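Local coordinates for SusD-like carbohydrate binding protein (Bacteroides vulgatus, PDB 3LEW) that probably binds carbohydrate at the outer membrane as a member of the SusD family of nutrient-binding proteins, at residues F271-Y282 with N326-Q337. Numbering follows the deposited sequence.
Sequences FHYLDTTTKGSY and NSKFRFRDIENQ
Phe331 lies between Phe271 and His272, and each meets its ring differently. The CB of Phe271 sits over the centre of one face, a CH-pi contact 3.4 Å from the centroid of the Phe331 ring, while the edge of that ring, led by CZ, points at the face of the His272 imidazole, the two planes at 59°. Tyr282 CD2 covers the opposite imidazole face. Flat and polar only at its rim, histidine suits this slot: ND1 accepts from Tyr282 N, and His272 NE2 donates to Gln337 OE1 at 2.9 Å. That bond leaves in the imidazole plane yet reaches the amide from above its carbonyl plane, ring and amide standing 83° apart. A glutamine fits here because its amide offers both an acceptor and a donor, Gln337 NE2 donating to Tyr282 OH at 3.0 Å.

Asp275 carries the polar side of the contact, its two carboxylate oxygens enough for four donors. With CG anti to the backbone N (chi1 -177°), the carboxylate reaches across to Phe331, whose N donates to Asp275 OD2 at 2.9 Å from the anti side. Thr278 OG1 gives its proton to the syn lone pair of the same oxygen, and OD1 takes the amides of Thr277 and Thr278. Replacing this aspartate by an alanine would probably leave those three amides and the Thr278 hydroxyl without their acceptor.

Farther along, Leu274 CD1 rests over the Phe329 ring, 4.2 Å from its centroid, and two waters bridge the backbones of the two segments. Thr278 CG2 meets Ile334 CG1 tip to tip at 3.7 Å. Arg330 points its guanidinium elsewhere, to Ser327 O and Lys243 O. The whole joins an Asx turn following a short helix to the long loop between strands 321-326 and 341-345, packed round an aromatic cluster of Phe271, His272 and Phe331.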
# COMPACT_ATOMS: atom_id res chain seq x y z
N PHE A 271 12.26 -4.68 -5.48
CA PHE A 271 13.14 -5.29 -4.46
C PHE A 271 14.54 -4.68 -4.44
O PHE A 271 15.25 -4.77 -3.43
CB PHE A 271 13.17 -6.83 -4.61
CG PHE A 271 11.99 -7.53 -3.91
CD1 PHE A 271 10.75 -7.63 -4.53
CD2 PHE A 271 12.13 -8.04 -2.65
CE1 PHE A 271 9.68 -8.25 -3.90
CE2 PHE A 271 11.06 -8.68 -2.01
CZ PHE A 271 9.83 -8.77 -2.64
N HIS A 272 14.98 -4.03 -5.52
CA HIS A 272 16.22 -3.28 -5.44
C HIS A 272 16.19 -2.11 -4.45
O HIS A 272 17.25 -1.66 -3.99
CB HIS A 272 16.69 -2.81 -6.81
CG HIS A 272 17.16 -3.91 -7.71
ND1 HIS A 272 18.24 -4.72 -7.40
CD2 HIS A 272 16.72 -4.31 -8.92
CE1 HIS A 272 18.44 -5.56 -8.40
NE2 HIS A 272 17.52 -5.34 -9.33
N TYR A 273 14.99 -1.64 -4.12
CA TYR A 273 14.73 -0.59 -3.11
C TYR A 273 14.48 -1.22 -1.73
O TYR A 273 15.05 -0.78 -0.70
CB TYR A 273 13.54 0.31 -3.55
CG TYR A 273 13.72 0.81 -4.98
CD1 TYR A 273 14.77 1.65 -5.30
CD2 TYR A 273 12.82 0.45 -6.01
CE1 TYR A 273 14.99 2.09 -6.59
CE2 TYR A 273 13.03 0.87 -7.30
CZ TYR A 273 14.11 1.68 -7.61
OH TYR A 273 14.34 2.13 -8.89
N LEU A 274 13.63 -2.24 -1.71
CA LEU A 274 13.16 -2.85 -0.45
C LEU A 274 14.15 -3.81 0.22
O LEU A 274 14.11 -3.98 1.43
CB LEU A 274 11.86 -3.60 -0.65
CG LEU A 274 10.64 -2.83 -1.10
CD1 LEU A 274 9.50 -3.77 -1.33
CD2 LEU A 274 10.30 -1.77 -0.03
N ASP A 275 14.99 -4.46 -0.58
CA ASP A 275 15.95 -5.43 -0.05
C ASP A 275 17.21 -4.66 0.29
O ASP A 275 17.91 -4.16 -0.60
CB ASP A 275 16.21 -6.53 -1.09
CG ASP A 275 17.13 -7.61 -0.58
OD1 ASP A 275 17.96 -7.34 0.32
OD2 ASP A 275 17.09 -8.73 -1.15
N THR A 276 17.47 -4.55 1.59
CA THR A 276 18.61 -3.80 2.11
C THR A 276 19.68 -4.74 2.67
O THR A 276 20.62 -4.29 3.33
CB THR A 276 18.17 -2.82 3.20
OG1 THR A 276 17.49 -3.52 4.27
CG2 THR A 276 17.23 -1.75 2.60
N THR A 277 19.50 -6.03 2.41
CA THR A 277 20.39 -7.05 3.00
C THR A 277 21.04 -8.06 2.04
O THR A 277 22.11 -8.61 2.35
CB THR A 277 19.70 -7.81 4.16
OG1 THR A 277 18.59 -8.57 3.67
CG2 THR A 277 19.26 -6.87 5.30
N THR A 278 20.41 -8.37 0.90
CA THR A 278 21.00 -9.31 -0.04
C THR A 278 22.13 -8.69 -0.88
O THR A 278 21.95 -7.66 -1.53
CB THR A 278 19.95 -9.89 -1.04
OG1 THR A 278 18.82 -10.36 -0.29
CG2 THR A 278 20.55 -11.03 -1.88
N LYS A 279 23.30 -9.32 -0.89
CA LYS A 279 24.36 -8.93 -1.81
C LYS A 279 23.87 -9.05 -3.24
O LYS A 279 23.45 -10.14 -3.64
CB LYS A 279 25.58 -9.82 -1.65
CG LYS A 279 26.23 -9.66 -0.30
CD LYS A 279 27.36 -10.73 -0.11
CE LYS A 279 27.56 -11.08 1.38
NZ LYS A 279 28.69 -10.31 1.97
N GLY A 280 23.92 -7.94 -3.98
CA GLY A 280 23.35 -7.89 -5.32
C GLY A 280 22.16 -6.96 -5.47
O GLY A 280 21.82 -6.60 -6.60
N SER A 281 21.49 -6.58 -4.37
CA SER A 281 20.46 -5.54 -4.46
C SER A 281 21.11 -4.23 -4.90
O SER A 281 22.18 -3.89 -4.49
CB SER A 281 19.79 -5.34 -3.09
OG SER A 281 18.93 -4.22 -3.12
N TYR A 282 20.48 -3.52 -5.83
CA TYR A 282 21.17 -2.46 -6.51
C TYR A 282 21.22 -1.19 -5.66
O TYR A 282 22.16 -0.43 -5.79
CB TYR A 282 20.43 -2.07 -7.82
CG TYR A 282 20.62 -3.00 -9.01
CD1 TYR A 282 21.52 -4.07 -9.00
CD2 TYR A 282 19.90 -2.77 -10.16
CE1 TYR A 282 21.66 -4.88 -10.12
CE2 TYR A 282 20.01 -3.59 -11.26
CZ TYR A 282 20.88 -4.63 -11.25
OH TYR A 282 21.00 -5.39 -12.38
N ASN A 326 16.02 -3.83 7.60
CA ASN A 326 14.98 -4.79 7.88
C ASN A 326 15.19 -6.01 6.95
O ASN A 326 15.20 -5.85 5.74
CB ASN A 326 13.59 -4.15 7.63
CG ASN A 326 12.47 -4.89 8.32
OD1 ASN A 326 12.59 -6.10 8.68
ND2 ASN A 326 11.35 -4.17 8.54
N SER A 327 15.39 -7.19 7.53
CA SER A 327 15.46 -8.42 6.72
C SER A 327 14.09 -8.80 6.12
O SER A 327 13.98 -9.79 5.37
CB SER A 327 16.05 -9.55 7.55
OG SER A 327 15.19 -9.87 8.63
N LYS A 328 13.04 -8.02 6.39
CA LYS A 328 11.66 -8.40 6.00
C LYS A 328 11.53 -8.77 4.52
O LYS A 328 11.02 -9.86 4.19
CB LYS A 328 10.69 -7.26 6.34
CG LYS A 328 9.23 -7.56 6.13
CD LYS A 328 8.36 -6.46 6.70
CE LYS A 328 6.91 -6.73 6.42
NZ LYS A 328 5.98 -5.71 7.00
N PHE A 329 11.98 -7.88 3.63
CA PHE A 329 11.85 -8.06 2.19
C PHE A 329 13.22 -8.46 1.62
O PHE A 329 14.22 -7.75 1.81
CB PHE A 329 11.42 -6.80 1.49
CG PHE A 329 10.07 -6.34 1.86
CD1 PHE A 329 8.98 -6.82 1.21
CD2 PHE A 329 9.90 -5.38 2.86
CE1 PHE A 329 7.68 -6.40 1.53
CE2 PHE A 329 8.64 -4.93 3.19
CZ PHE A 329 7.52 -5.45 2.50
N ARG A 330 13.26 -9.63 0.98
CA ARG A 330 14.43 -10.06 0.24
C ARG A 330 14.08 -10.64 -1.09
O ARG A 330 13.09 -11.28 -1.21
CB ARG A 330 15.23 -11.08 1.03
CG ARG A 330 15.58 -10.61 2.42
CD ARG A 330 16.47 -11.60 3.19
NE ARG A 330 16.01 -12.99 3.26
CZ ARG A 330 15.10 -13.43 4.14
NH1 ARG A 330 14.53 -12.59 5.02
NH2 ARG A 330 14.77 -14.71 4.15
N PHE A 331 14.92 -10.42 -2.10
CA PHE A 331 14.76 -11.12 -3.37
C PHE A 331 14.60 -12.62 -3.13
O PHE A 331 15.29 -13.23 -2.30
CB PHE A 331 15.99 -10.90 -4.28
CG PHE A 331 15.95 -9.62 -5.10
CD1 PHE A 331 15.24 -9.58 -6.29
CD2 PHE A 331 16.64 -8.46 -4.69
CE1 PHE A 331 15.22 -8.44 -7.05
CE2 PHE A 331 16.59 -7.32 -5.44
CZ PHE A 331 15.91 -7.31 -6.64
N ARG A 332 13.69 -13.23 -3.86
CA ARG A 332 13.54 -14.68 -3.87
C ARG A 332 14.65 -15.33 -4.68
O ARG A 332 15.30 -16.27 -4.22
CB ARG A 332 12.16 -15.09 -4.38
CG ARG A 332 11.95 -16.59 -4.30
CD ARG A 332 10.56 -16.96 -4.74
NE ARG A 332 10.43 -16.98 -6.21
CZ ARG A 332 9.68 -16.15 -6.94
NH1 ARG A 332 9.02 -15.18 -6.37
NH2 ARG A 332 9.59 -16.29 -8.24
N ASP A 333 14.90 -14.79 -5.87
CA ASP A 333 15.94 -15.30 -6.77
C ASP A 333 16.81 -14.09 -7.11
O ASP A 333 16.40 -13.23 -7.87
CB ASP A 333 15.26 -15.89 -8.03
CG ASP A 333 16.25 -16.46 -9.03
OD1 ASP A 333 17.47 -16.12 -8.95
OD2 ASP A 333 15.79 -17.25 -9.91
N ILE A 334 17.99 -13.99 -6.50
CA ILE A 334 18.78 -12.75 -6.66
C ILE A 334 19.49 -12.71 -8.03
O ILE A 334 19.55 -11.67 -8.66
CB ILE A 334 19.78 -12.57 -5.50
CG1 ILE A 334 20.52 -11.23 -5.62
CG2 ILE A 334 20.78 -13.72 -5.49
CD1 ILE A 334 19.62 -9.99 -5.67
N GLU A 335 19.91 -13.85 -8.54
CA GLU A 335 20.58 -13.90 -9.85
C GLU A 335 19.62 -13.47 -10.98
O GLU A 335 20.06 -12.84 -11.93
CB GLU A 335 21.01 -15.32 -10.14
CG GLU A 335 22.11 -15.79 -9.23
CD GLU A 335 22.29 -17.29 -9.34
OE1 GLU A 335 21.41 -18.01 -8.82
OE2 GLU A 335 23.30 -17.73 -9.94
N ASN A 336 18.37 -13.88 -10.89
CA ASN A 336 17.36 -13.58 -11.91
C ASN A 336 16.43 -12.47 -11.51
O ASN A 336 15.51 -12.10 -12.26
CB ASN A 336 16.60 -14.85 -12.27
CG ASN A 336 17.52 -15.92 -12.79
OD1 ASN A 336 18.27 -15.65 -13.71
ND2 ASN A 336 17.53 -17.09 -12.18
N GLN A 337 16.70 -11.89 -10.34
CA GLN A 337 16.01 -10.69 -9.83
C GLN A 337 14.48 -10.86 -9.76
O GLN A 337 13.74 -10.13 -10.40
CB GLN A 337 16.43 -9.44 -10.62
CG GLN A 337 17.92 -9.15 -10.53
CD GLN A 337 18.36 -7.96 -11.36
OE1 GLN A 337 17.58 -7.02 -11.65
NE2 GLN A 337 19.62 -7.98 -11.75
O HOH W 1 13.31 -5.02 4.00
O HOH W 2 16.29 -6.83 3.37
O HOH W 3 15.16 -2.58 4.96
O HOH W 4 17.80 -12.85 -1.11